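Local atomic coordinates of lysozyme (Meretrix lusoria, PDB entry 3AYQ), a protein that hydrolyses beta-1,4-linkages in bacterial peptidoglycan and in chitin-type oligosaccharides, acting as a bacteriolytic invertebrate-type lysozyme. Residues R22-K27 against Y37-E42; F89-N94 against S104-W109; G3-Q8 against C68-M73. All blocks are in the same frame, centred on the assembly; numbering follows the deposited sequence.

Interaction 2 is the most buried of the three: two helices meet through a stacked amide, a tyrosine ring and an arginine-threonine bond. Interaction 1 lies at the surface, where a loop entering the small antiparallel sheet meets the segment leading to its last strand. Interaction 3 is partly buried and rests mainly on one glutamine binding backbone atoms. Interactions 1 and 2 both touch the inhibitor group 4NN, and each hydrogen-bonds NAG (chain B), through Lys41 N and His93 O; they meet directly where Phe38 O reaches His93 NE2. Interaction 3, which encloses interaction 1 in the chain, meets it through packing of Val69 on Phe38 and meets interaction 2 through Met73 and Phe89.

Interaction 1: R22-K27 against Y37-E42; sequences RNVGCK and YFQIKE. With NAG (2-acetamido-2-deoxy-beta-D-glucopyranose), chain B; 4NN (N-[(5S,6R)-5-hydroxy-6-(hydroxymethyl)-2-oxo-5,6-dihydro-2H-pyran-3-yl]acetamide), chain C.
The Tyr37 ring lies with one face against the backbone of Arg22 and Asn23. Arg22 C stands 3.6 Å above the ring plane and Asn23 N 3.7 Å above it, both offset toward the rim, so the Arg22-Asn23 peptide lies over this face. Near the rim, Asn23 CB comes to 3.6 Å from Tyr37 CE1. The second flat group, the Gln39 amide, is used within its plane: NE2 donates to Gly25 O at 3.2 Å, with an N-H...O angle of 144° and the oxygen only 6° out of plane. The donor lies nearly along the C=O axis of Gly25. Bending at chi2 (-70°) turns the amide back toward 22-27, where Val24 CG2 touches NE2 at 3.4 Å and Lys27 CG packs against OE1 at 3.0 Å, each side chain crossing Gln39 at about a right angle. Ser34 OG binds OE1 and Gly36 O takes a further bond from NE2, so three partners fix the rotation of this buried amide.

On the ligand side, Lys41, an established substrate-binding residue, donates through N to NAG (chain B) O7 at 2.7 Å, and Lys41 CE lies 3.2 Å from 4NN O4. Lys41 NZ bonds Asp29 O and Ser32 OG, which holds the long chain beside the inhibitor. Gln39 and Ile40 opposite Cys35 form a G1 beta bulge where the chain enters strand 40-41 of the three-stranded antiparallel sheet. Strand 26-29 is the other outer strand, tied to strand 32-35 by the Cys26-Cys35 disulfide; Phe38 packs on helices 8-19 and 62-80.

Interaction 2: F89-N94 against S104-W109; sequences FAREHN and STIGYW. With 4NN (N-[(5S,6R)-5-hydroxy-6-(hydroxymethyl)-2-oxo-5,6-dihydro-2H-pyran-3-yl]acetamide), chain C; NAG (2-acetamido-2-deoxy-beta-D-glucopyranose), chain B.
Asn94 lies flat on Tyr108, the amide and ring planes being 9° apart. Asn94 CB stands over the centre of the ring, 3.5 Å from its centroid, as a CH-pi contact, while the amide carbon CG continues across the face to within 3.3 Å of Tyr108 CD2. Both side chains extend with CG anti to the backbone N, which directs each toward the other helix. At the edge of the same ring Ala90 CB lies in plane, 3.9 Å from CE1, and the same methyl is 3.9 Å from Trp109 CE3.

The other half of the contact is polar. Arg91 bends at chi3, bringing its NE-H onto Thr105 OG1 at 2.8 Å and 169°, with the oxygen practically in the guanidinium plane. Ile106 CG1 lies over one face of that group, 3.6 Å from NH2. A second bond runs from NH2 to Lys102 O. The Thr105 hydroxyl has Gly99 O as its stronger partner, with Lys102 O probably sharing the proton, and is so tied to the chain around Gly99-Lys102.

His93 O accepts from NAG (chain B) N2 at 2.9 Å, and the His93 ring, with C8 of the sugar over one face, is held by Tyr44 OH and Phe38 O. Helices 86-95 and 104-112, whose short segments cross at 121° with axes 8.9 Å apart, meet at the glycan site of this glycosyl hydrolase 22 enzyme: the first lines it through His93 and Asn94, the second packs against the first and brings Tyr108 OH to Glu18, the predicted proton donor.

Interaction 3: G3-Q8 against C68-M73; sequences GGTVSQ and CVQNYM. Unlike the reference sequence in segment 3-8: Thr5 (reference Ile). With NAG (2-acetamido-2-deoxy-beta-D-glucopyranose), chain D.
Gln70 carries most of this contact, reaching from helix 62-80 across the loop Gly3 to Val6, before helix 8-19. Its CB approaches Gly3 O loosely, and CG closes to 3.3 Å of that same oxygen. The chain then bends at chi2 (-75°), which brings CD against the backbone of Gly4, 3.4 Å from its CA. Beyond CD the amide meets both backbone polar groups of Val6. OE1 accepts from Val6 N at 3.0 Å, with an N-H...O angle of 159° and the donor in the carbonyl plane on a lone pair. NE2 donates to Val6 O, also at 3.0 Å, although this donor is tilted 17° from that carbonyl's plane, and it is bonded to Ala2 O as well.

The buried amide thus pairs with the N-H and the C=O of Val6 much as a backbone partner would, in the segment that leads into helix 8-19 of the lysozyme fold, where Ser7 is the N-cap and its OG binds Cys10 N. Gly4 allows the close approach with backbone angles that suit glycine.

Water 1 accepts from Thr5 N at 3.0 Å and donates to Gln70 O at 2.8 Å, joining the backbones beside the amide. Val6 CG2 meets Met73 CG at 3.7 Å, and both residues pack on Phe89 of helix 86-95. Away from this contact, Tyr72 OH donates to NAG (chain D) O6 at 2.8 Å, its ring stacked on Tyr44.

Interaction 1: R22-K27 against Y37-E42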
loop_
_atom_site.group_PDB
_atom_site.type_symbol
_atom_site.label_atom_id
_atom_site.label_comp_id
_atom_site.label_asym_id
_atom_site.label_seq_id
_atom_site.Cartn_x
_atom_site.Cartn_y
_atom_site.Cartn_z
ATOM N N ARG A 22 -7.064 -4.129 -9.681
ATOM C CA ARG A 22 -7.632 -3.642 -10.930
ATOM C C ARG A 22 -7.557 -2.124 -10.887
ATOM O O ARG A 22 -7.440 -1.539 -9.812
ATOM C CB ARG A 22 -9.099 -4.065 -11.036
ATOM C CG ARG A 22 -9.332 -5.555 -10.881
ATOM C CD ARG A 22 -10.814 -5.876 -10.791
ATOM N NE ARG A 22 -11.048 -7.316 -10.786
ATOM C CZ ARG A 22 -12.248 -7.882 -10.716
ATOM N NH1 ARG A 22 -13.338 -7.130 -10.641
ATOM N NH2 ARG A 22 -12.359 -9.204 -10.731
ATOM N N ASN A 23 -7.624 -1.480 -12.046
ATOM C CA ASN A 23 -7.589 -0.023 -12.077
ATOM C C ASN A 23 -9.025 0.446 -11.862
ATOM O O ASN A 23 -9.743 0.767 -12.811
ATOM C CB ASN A 23 -7.044 0.466 -13.423
ATOM C CG ASN A 23 -7.032 1.972 -13.532
ATOM O OD1 ASN A 23 -6.843 2.677 -12.538
ATOM N ND2 ASN A 23 -7.216 2.476 -14.746
ATOM N N VAL A 24 -9.432 0.481 -10.594
ATOM C CA VAL A 24 -10.790 0.848 -10.202
ATOM C C VAL A 24 -11.141 2.329 -10.115
ATOM O O VAL A 24 -12.304 2.677 -9.911
ATOM C CB VAL A 24 -11.147 0.212 -8.842
ATOM C CG1 VAL A 24 -11.058 -1.300 -8.938
ATOM C CG2 VAL A 24 -10.205 0.731 -7.763
ATOM N N GLY A 25 -10.159 3.207 -10.264
ATOM C CA GLY A 25 -10.458 4.622 -10.167
ATOM C C GLY A 25 -10.356 5.065 -8.721
ATOM O O GLY A 25 -9.654 4.434 -7.934
ATOM N N CYS A 26 -11.069 6.127 -8.354
ATOM C CA CYS A 26 -10.983 6.626 -6.989
ATOM C C CYS A 26 -12.271 6.589 -6.175
ATOM O O CYS A 26 -13.368 6.365 -6.692
ATOM C CB CYS A 26 -10.480 8.068 -6.984
ATOM S SG CYS A 26 -9.145 8.512 -8.148
ATOM N N LYS A 27 -12.101 6.835 -4.882
ATOM C CA LYS A 27 -13.196 6.885 -3.925
ATOM C C LYS A 27 -12.758 7.802 -2.790
ATOM O O LYS A 27 -11.564 7.961 -2.538
ATOM C CB LYS A 27 -13.507 5.491 -3.379
ATOM C CG LYS A 27 -12.285 4.723 -2.928
ATOM C CD LYS A 27 -12.659 3.546 -2.048
ATOM C CE LYS A 27 -13.100 4.025 -0.678
ATOM N NZ LYS A 27 -13.377 2.904 0.260
ATOM N N TYR A 37 -4.987 0.884 -8.402
ATOM C CA TYR A 37 -4.638 -0.457 -7.934
ATOM C C TYR A 37 -4.384 -0.591 -6.440
ATOM O O TYR A 37 -4.829 -1.554 -5.817
ATOM C CB TYR A 37 -3.395 -0.973 -8.666
ATOM C CG TYR A 37 -3.630 -1.369 -10.099
ATOM C CD1 TYR A 37 -3.576 -0.424 -11.127
ATOM C CD2 TYR A 37 -3.910 -2.693 -10.434
ATOM C CE1 TYR A 37 -3.794 -0.791 -12.452
ATOM C CE2 TYR A 37 -4.132 -3.069 -11.758
ATOM C CZ TYR A 37 -4.073 -2.115 -12.759
ATOM O OH TYR A 37 -4.295 -2.486 -14.066
ATOM N N PHE A 38 -3.642 0.356 -5.873
ATOM C CA PHE A 38 -3.324 0.307 -4.451
ATOM C C PHE A 38 -4.064 1.347 -3.615
ATOM O O PHE A 38 -3.762 1.526 -2.438
ATOM C CB PHE A 38 -1.810 0.455 -4.240
ATOM C CG PHE A 38 -1.019 -0.746 -4.681
ATOM C CD1 PHE A 38 -0.738 -0.959 -6.028
ATOM C CD2 PHE A 38 -0.591 -1.689 -3.751
ATOM C CE1 PHE A 38 -0.043 -2.097 -6.443
ATOM C CE2 PHE A 38 0.104 -2.829 -4.153
ATOM C CZ PHE A 38 0.375 -3.034 -5.500
ATOM N N GLN A 39 -5.035 2.020 -4.227
ATOM C CA GLN A 39 -5.826 3.034 -3.538
ATOM C C GLN A 39 -4.953 4.021 -2.773
ATOM O O GLN A 39 -5.111 4.221 -1.570
ATOM C CB GLN A 39 -6.832 2.354 -2.607
ATOM C CG GLN A 39 -7.938 1.644 -3.372
ATOM C CD GLN A 39 -8.875 2.621 -4.055
ATOM O OE1 GLN A 39 -9.685 3.278 -3.399
ATOM N NE2 GLN A 39 -8.760 2.736 -5.375
ATOM N N ILE A 40 -4.036 4.638 -3.508
ATOM C CA ILE A 40 -3.098 5.603 -2.961
ATOM C C ILE A 40 -3.649 7.022 -2.966
ATOM O O ILE A 40 -4.207 7.484 -3.963
ATOM C CB ILE A 40 -1.777 5.557 -3.765
ATOM C CG1 ILE A 40 -1.105 4.199 -3.556
ATOM C CG2 ILE A 40 -0.845 6.670 -3.337
ATOM C CD1 ILE A 40 0.117 3.986 -4.416
ATOM N N LYS A 41 -3.508 7.700 -1.834
ATOM C CA LYS A 41 -3.959 9.078 -1.705
ATOM C C LYS A 41 -2.831 9.997 -2.176
ATOM O O LYS A 41 -1.667 9.584 -2.242
ATOM C CB LYS A 41 -4.316 9.371 -0.250
ATOM C CG LYS A 41 -5.453 8.514 0.274
ATOM C CD LYS A 41 -5.721 8.793 1.745
ATOM C CE LYS A 41 -6.997 8.105 2.207
ATOM N NZ LYS A 41 -8.181 8.606 1.452
ATOM N N GLU A 42 -3.168 11.241 -2.501
ATOM C CA GLU A 42 -2.169 12.187 -2.990
ATOM C C GLU A 42 -0.983 12.394 -2.051
ATOM O O GLU A 42 0.160 12.450 -2.502
ATOM C CB GLU A 42 -2.826 13.541 -3.293
ATOM C CG GLU A 42 -1.868 14.584 -3.852
ATOM C CD GLU A 42 -2.567 15.881 -4.212
ATOM O OE1 GLU A 42 -3.366 16.378 -3.391
ATOM O OE2 GLU A 42 -2.314 16.411 -5.314
HETATM C C1 NAG B . -4.336 5.897 4.105
HETATM C C2 NAG B . -3.112 6.432 3.339
HETATM C C3 NAG B . -2.092 7.122 4.258
HETATM C C4 NAG B . -2.728 8.110 5.245
HETATM C C5 NAG B . -3.983 7.472 5.859
HETATM C C6 NAG B . -4.708 8.454 6.794
HETATM C C7 NAG B . -2.479 5.520 1.156
HETATM C C8 NAG B . -1.933 4.326 0.416
HETATM N N2 NAG B . -2.505 5.436 2.478
HETATM O O3 NAG B . -1.063 7.777 3.546
HETATM O O4 NAG B . -1.997 8.515 6.109
HETATM O O5 NAG B . -4.873 6.936 4.895
HETATM O O6 NAG B . -5.570 9.329 6.108
HETATM O O7 NAG B . -2.897 6.456 0.527
HETATM C C1 4NN C . -8.270 3.926 2.115
HETATM O O1 4NN C . -9.374 3.896 1.607
HETATM C C2 4NN C . -8.188 3.722 3.472
HETATM N N2 4NN C . -9.342 3.409 4.132
HETATM C C3 4NN C . -6.931 3.912 4.049
HETATM C C4 4NN C . -5.692 4.224 3.165
HETATM O O4 4NN C . -5.268 5.547 3.126
HETATM C C5 4NN C . -5.967 3.811 1.687
HETATM O O5 4NN C . -7.243 4.297 1.358
HETATM C C6 4NN C . -5.665 2.358 1.291
HETATM O O6 4NN C . -5.749 1.528 2.406
HETATM C C7 4NN C . -9.386 3.136 5.431
HETATM O O7 4NN C . -8.404 3.192 6.141
HETATM C C8 4NN C . -10.768 2.777 6.042
#

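Interaction 2: F89-N94 against S104-W109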
loop_
_atom_site.group_PDB
_atom_site.type_symbol
_atom_site.label_atom_id
_atom_site.label_comp_id
_atom_site.label_asym_id
_atom_site.label_seq_id
_atom_site.Cartn_x
_atom_site.Cartn_y
_atom_site.Cartn_z
ATOM N N PHE A 89 4.278 -3.852 6.432
ATOM C CA PHE A 89 4.058 -3.073 5.213
ATOM C C PHE A 89 2.576 -2.808 4.931
ATOM O O PHE A 89 2.202 -1.708 4.532
ATOM C CB PHE A 89 4.692 -3.787 4.013
ATOM C CG PHE A 89 6.189 -3.924 4.107
ATOM C CD1 PHE A 89 6.827 -5.053 3.604
ATOM C CD2 PHE A 89 6.961 -2.933 4.708
ATOM C CE1 PHE A 89 8.210 -5.196 3.702
ATOM C CE2 PHE A 89 8.349 -3.070 4.808
ATOM C CZ PHE A 89 8.970 -4.204 4.305
ATOM N N ALA A 90 1.733 -3.814 5.132
ATOM C CA ALA A 90 0.303 -3.646 4.890
ATOM C C ALA A 90 -0.282 -2.595 5.831
ATOM O O ALA A 90 -1.051 -1.724 5.415
ATOM C CB ALA A 90 -0.420 -4.983 5.075
ATOM N N ARG A 91 0.084 -2.676 7.106
ATOM C CA ARG A 91 -0.418 -1.730 8.090
ATOM C C ARG A 91 0.082 -0.316 7.799
ATOM O O ARG A 91 -0.645 0.655 7.996
ATOM C CB ARG A 91 -0.025 -2.187 9.497
ATOM C CG ARG A 91 -0.598 -3.565 9.844
ATOM C CD ARG A 91 -0.294 -3.991 11.280
ATOM N NE ARG A 91 -0.853 -3.068 12.265
ATOM C CZ ARG A 91 -0.735 -3.223 13.580
ATOM N NH1 ARG A 91 -0.080 -4.267 14.069
ATOM N NH2 ARG A 91 -1.262 -2.332 14.407
ATOM N N GLU A 92 1.313 -0.202 7.309
ATOM C CA GLU A 92 1.867 1.107 6.972
ATOM C C GLU A 92 1.098 1.690 5.793
ATOM O O GLU A 92 0.816 2.884 5.751
ATOM C CB GLU A 92 3.347 0.988 6.597
ATOM C CG GLU A 92 4.266 0.843 7.788
ATOM C CD GLU A 92 4.402 2.140 8.565
ATOM O OE1 GLU A 92 5.225 2.996 8.170
ATOM O OE2 GLU A 92 3.676 2.313 9.562
ATOM N N HIS A 93 0.761 0.832 4.836
ATOM C CA HIS A 93 0.031 1.270 3.656
ATOM C C HIS A 93 -1.350 1.783 4.043
ATOM O O HIS A 93 -1.806 2.812 3.550
ATOM C CB HIS A 93 -0.118 0.110 2.668
ATOM C CG HIS A 93 -0.674 0.519 1.339
ATOM N ND1 HIS A 93 0.045 1.265 0.430
ATOM C CD2 HIS A 93 -1.885 0.298 0.774
ATOM C CE1 HIS A 93 -0.700 1.488 -0.639
ATOM N NE2 HIS A 93 -1.874 0.912 -0.456
ATOM N N ASN A 94 -2.011 1.067 4.945
ATOM C CA ASN A 94 -3.347 1.455 5.360
ATOM C C ASN A 94 -3.403 2.597 6.373
ATOM O O ASN A 94 -4.324 3.409 6.331
ATOM C CB ASN A 94 -4.089 0.243 5.926
ATOM C CG ASN A 94 -5.538 0.544 6.239
ATOM O OD1 ASN A 94 -6.321 0.906 5.352
ATOM N ND2 ASN A 94 -5.907 0.397 7.501
ATOM N N SER A 104 -5.964 0.696 14.547
ATOM C CA SER A 104 -6.894 0.731 13.425
ATOM C C SER A 104 -6.504 -0.233 12.303
ATOM O O SER A 104 -7.362 -0.846 11.670
ATOM C CB SER A 104 -6.962 2.154 12.862
ATOM O OG SER A 104 -7.823 2.227 11.741
ATOM N N THR A 105 -5.206 -0.375 12.066
ATOM C CA THR A 105 -4.726 -1.239 10.995
ATOM C C THR A 105 -4.691 -2.728 11.318
ATOM O O THR A 105 -4.377 -3.548 10.455
ATOM C CB THR A 105 -3.332 -0.790 10.520
ATOM O OG1 THR A 105 -2.413 -0.843 11.616
ATOM C CG2 THR A 105 -3.399 0.636 9.986
ATOM N N ILE A 106 -5.012 -3.086 12.556
ATOM C CA ILE A 106 -5.031 -4.491 12.929
ATOM C C ILE A 106 -6.098 -5.186 12.091
ATOM O O ILE A 106 -5.900 -6.303 11.610
ATOM C CB ILE A 106 -5.374 -4.671 14.421
ATOM C CG1 ILE A 106 -4.212 -4.171 15.287
ATOM C CG2 ILE A 106 -5.662 -6.136 14.718
ATOM C CD1 ILE A 106 -4.540 -4.123 16.768
ATOM N N GLY A 107 -7.225 -4.503 11.904
ATOM C CA GLY A 107 -8.322 -5.064 11.136
ATOM C C GLY A 107 -8.013 -5.199 9.662
ATOM O O GLY A 107 -8.478 -6.133 9.004
ATOM N N TYR A 108 -7.226 -4.264 9.140
ATOM C CA TYR A 108 -6.854 -4.284 7.733
ATOM C C TYR A 108 -6.001 -5.511 7.455
ATOM O O TYR A 108 -6.202 -6.204 6.456
ATOM C CB TYR A 108 -6.087 -3.009 7.379
ATOM C CG TYR A 108 -5.596 -2.950 5.949
ATOM C CD1 TYR A 108 -4.328 -3.420 5.608
ATOM C CD2 TYR A 108 -6.395 -2.415 4.938
ATOM C CE1 TYR A 108 -3.867 -3.357 4.296
ATOM C CE2 TYR A 108 -5.941 -2.346 3.623
ATOM C CZ TYR A 108 -4.678 -2.817 3.309
ATOM O OH TYR A 108 -4.228 -2.754 2.007
ATOM N N TRP A 109 -5.059 -5.780 8.354
ATOM C CA TRP A 109 -4.167 -6.924 8.215
ATOM C C TRP A 109 -4.952 -8.234 8.293
ATOM O O TRP A 109 -4.727 -9.152 7.503
ATOM C CB TRP A 109 -3.093 -6.883 9.309
ATOM C CG TRP A 109 -2.185 -8.081 9.357
ATOM C CD1 TRP A 109 -1.909 -8.851 10.450
ATOM C CD2 TRP A 109 -1.420 -8.633 8.276
ATOM N NE1 TRP A 109 -1.024 -9.847 10.122
ATOM C CE2 TRP A 109 -0.706 -9.738 8.793
ATOM C CE3 TRP A 109 -1.268 -8.303 6.922
ATOM C CZ2 TRP A 109 0.147 -10.518 8.005
ATOM C CZ3 TRP A 109 -0.415 -9.084 6.135
ATOM C CH2 TRP A 109 0.280 -10.178 6.683
HETATM C C1 4NN C . -8.270 3.926 2.115
HETATM O O1 4NN C . -9.374 3.896 1.607
HETATM C C2 4NN C . -8.188 3.722 3.472
HETATM N N2 4NN C . -9.342 3.409 4.132
HETATM C C3 4NN C . -6.931 3.912 4.049
HETATM C C4 4NN C . -5.692 4.224 3.165
HETATM O O4 4NN C . -5.268 5.547 3.126
HETATM C C5 4NN C . -5.967 3.811 1.687
HETATM O O5 4NN C . -7.243 4.297 1.358
HETATM C C6 4NN C . -5.665 2.358 1.291
HETATM O O6 4NN C . -5.749 1.528 2.406
HETATM C C7 4NN C . -9.386 3.136 5.431
HETATM O O7 4NN C . -8.404 3.192 6.141
HETATM C C8 4NN C . -10.768 2.777 6.042
HETATM C C1 NAG B . -4.336 5.897 4.105
HETATM C C2 NAG B . -3.112 6.432 3.339
HETATM C C3 NAG B . -2.092 7.122 4.258
HETATM C C4 NAG B . -2.728 8.110 5.245
HETATM C C5 NAG B . -3.983 7.472 5.859
HETATM C C6 NAG B . -4.708 8.454 6.794
HETATM C C7 NAG B . -2.479 5.520 1.156
HETATM C C8 NAG B . -1.933 4.326 0.416
HETATM N N2 NAG B . -2.505 5.436 2.478
HETATM O O3 NAG B . -1.063 7.777 3.546
HETATM O O4 NAG B . -1.997 8.515 6.109
HETATM O O5 NAG B . -4.873 6.936 4.895
HETATM O O6 NAG B . -5.570 9.329 6.108
HETATM O O7 NAG B . -2.897 6.456 0.527
#

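Interaction 3: G3-Q8 against C68-M73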
loop_
_atom_site.group_PDB
_atom_site.type_symbol
_atom_site.label_atom_id
_atom_site.label_comp_id
_atom_site.label_asym_id
_atom_site.label_seq_id
_atom_site.Cartn_x
_atom_site.Cartn_y
_atom_site.Cartn_z
ATOM N N GLY A 3 10.220 -3.723 -7.944
ATOM C CA GLY A 3 11.015 -4.412 -6.944
ATOM C C GLY A 3 11.304 -3.526 -5.749
ATOM O O GLY A 3 11.107 -2.310 -5.801
ATOM N N GLY A 4 11.786 -4.133 -4.671
ATOM C CA GLY A 4 12.082 -3.371 -3.473
ATOM C C GLY A 4 12.072 -4.246 -2.234
ATOM O O GLY A 4 12.209 -5.468 -2.332
ATOM N N THR A 5 11.894 -3.626 -1.071
ATOM C CA THR A 5 11.893 -4.353 0.195
ATOM C C THR A 5 10.594 -5.105 0.468
ATOM O O THR A 5 10.541 -5.951 1.359
ATOM C CB THR A 5 12.177 -3.408 1.382
ATOM O OG1 THR A 5 11.113 -2.460 1.512
ATOM C CG2 THR A 5 13.481 -2.666 1.158
ATOM N N VAL A 6 9.555 -4.800 -0.300
ATOM C CA VAL A 6 8.268 -5.474 -0.149
ATOM C C VAL A 6 8.224 -6.630 -1.149
ATOM O O VAL A 6 8.545 -6.449 -2.318
ATOM C CB VAL A 6 7.095 -4.505 -0.435
ATOM C CG1 VAL A 6 5.770 -5.180 -0.124
ATOM C CG2 VAL A 6 7.256 -3.241 0.398
ATOM N N SER A 7 7.832 -7.816 -0.690
ATOM C CA SER A 7 7.777 -8.986 -1.564
ATOM C C SER A 7 6.658 -8.878 -2.594
ATOM O O SER A 7 5.682 -8.157 -2.389
ATOM C CB SER A 7 7.581 -10.257 -0.732
ATOM O OG SER A 7 6.253 -10.352 -0.242
ATOM N N GLN A 8 6.800 -9.601 -3.703
ATOM C CA GLN A 8 5.788 -9.579 -4.752
ATOM C C GLN A 8 4.482 -10.172 -4.240
ATOM O O GLN A 8 3.402 -9.727 -4.628
ATOM C CB GLN A 8 6.262 -10.369 -5.978
ATOM C CG GLN A 8 7.517 -9.819 -6.650
ATOM C CD GLN A 8 7.269 -8.511 -7.385
ATOM O OE1 GLN A 8 6.409 -8.434 -8.263
ATOM N NE2 GLN A 8 8.026 -7.477 -7.034
ATOM N N CYS A 68 5.554 3.111 -5.863
ATOM C CA CYS A 68 5.258 4.111 -4.849
ATOM C C CYS A 68 5.198 3.438 -3.479
ATOM O O CYS A 68 5.691 3.981 -2.490
ATOM C CB CYS A 68 3.932 4.792 -5.180
ATOM S SG CYS A 68 3.382 6.086 -4.026
ATOM N N VAL A 69 4.593 2.254 -3.430
ATOM C CA VAL A 69 4.494 1.505 -2.182
ATOM C C VAL A 69 5.905 1.120 -1.746
ATOM O O VAL A 69 6.259 1.259 -0.578
ATOM C CB VAL A 69 3.642 0.222 -2.356
ATOM C CG1 VAL A 69 3.682 -0.615 -1.083
ATOM C CG2 VAL A 69 2.209 0.601 -2.688
ATOM N N GLN A 70 6.711 0.641 -2.691
ATOM C CA GLN A 70 8.084 0.252 -2.390
ATOM C C GLN A 70 8.844 1.430 -1.791
ATOM O O GLN A 70 9.515 1.284 -0.780
ATOM C CB GLN A 70 8.796 -0.225 -3.662
ATOM C CG GLN A 70 8.273 -1.544 -4.207
ATOM C CD GLN A 70 8.729 -2.741 -3.392
ATOM O OE1 GLN A 70 9.152 -2.605 -2.242
ATOM N NE2 GLN A 70 8.636 -3.925 -3.986
ATOM N N ASN A 71 8.734 2.599 -2.419
ATOM C CA ASN A 71 9.422 3.790 -1.928
ATOM C C ASN A 71 8.877 4.274 -0.583
ATOM O O ASN A 71 9.628 4.778 0.257
ATOM C CB ASN A 71 9.326 4.929 -2.955
ATOM C CG ASN A 71 10.083 4.631 -4.238
ATOM O OD1 ASN A 71 10.955 3.766 -4.272
ATOM N ND2 ASN A 71 9.762 5.367 -5.300
ATOM N N TYR A 72 7.573 4.128 -0.377
ATOM C CA TYR A 72 6.962 4.560 0.878
ATOM C C TYR A 72 7.462 3.715 2.042
ATOM O O TYR A 72 7.707 4.227 3.135
ATOM C CB TYR A 72 5.440 4.454 0.788
ATOM C CG TYR A 72 4.692 5.198 1.869
ATOM C CD1 TYR A 72 4.374 4.586 3.079
ATOM C CD2 TYR A 72 4.277 6.517 1.668
ATOM C CE1 TYR A 72 3.655 5.266 4.063
ATOM C CE2 TYR A 72 3.564 7.205 2.644
ATOM C CZ TYR A 72 3.255 6.575 3.834
ATOM O OH TYR A 72 2.534 7.256 4.786
ATOM N N MET A 73 7.607 2.416 1.811
ATOM C CA MET A 73 8.076 1.525 2.863
ATOM C C MET A 73 9.567 1.723 3.130
ATOM O O MET A 73 10.028 1.581 4.262
ATOM C CB MET A 73 7.777 0.067 2.487
ATOM C CG MET A 73 6.292 -0.221 2.279
ATOM S SD MET A 73 5.269 0.427 3.632
ATOM C CE MET A 73 3.669 0.570 2.821
HETATM C C1 NAG D . -1.357 9.765 5.978
HETATM C C2 NAG D . -1.037 10.451 7.328
HETATM C C3 NAG D . -0.206 11.732 7.145
HETATM C C4 NAG D . 0.952 11.548 6.165
HETATM C C5 NAG D . 0.418 10.824 4.917
HETATM C C6 NAG D . 1.485 10.626 3.837
HETATM C C7 NAG D . -2.451 10.083 9.235
HETATM C C8 NAG D . -3.678 10.467 9.978
HETATM N N2 NAG D . -2.231 10.734 8.103
HETATM O O3 NAG D . 0.298 12.234 8.350
HETATM O O4 NAG D . 1.412 12.922 5.878
HETATM O O5 NAG D . -0.186 9.598 5.246
HETATM O O6 NAG D . 2.609 9.986 4.360
HETATM O O7 NAG D . -1.731 9.220 9.653
HETATM O O HOH W 1 11.461 -0.698 -0.753
HETATM O O HOH W 2 11.557 -1.355 3.964
#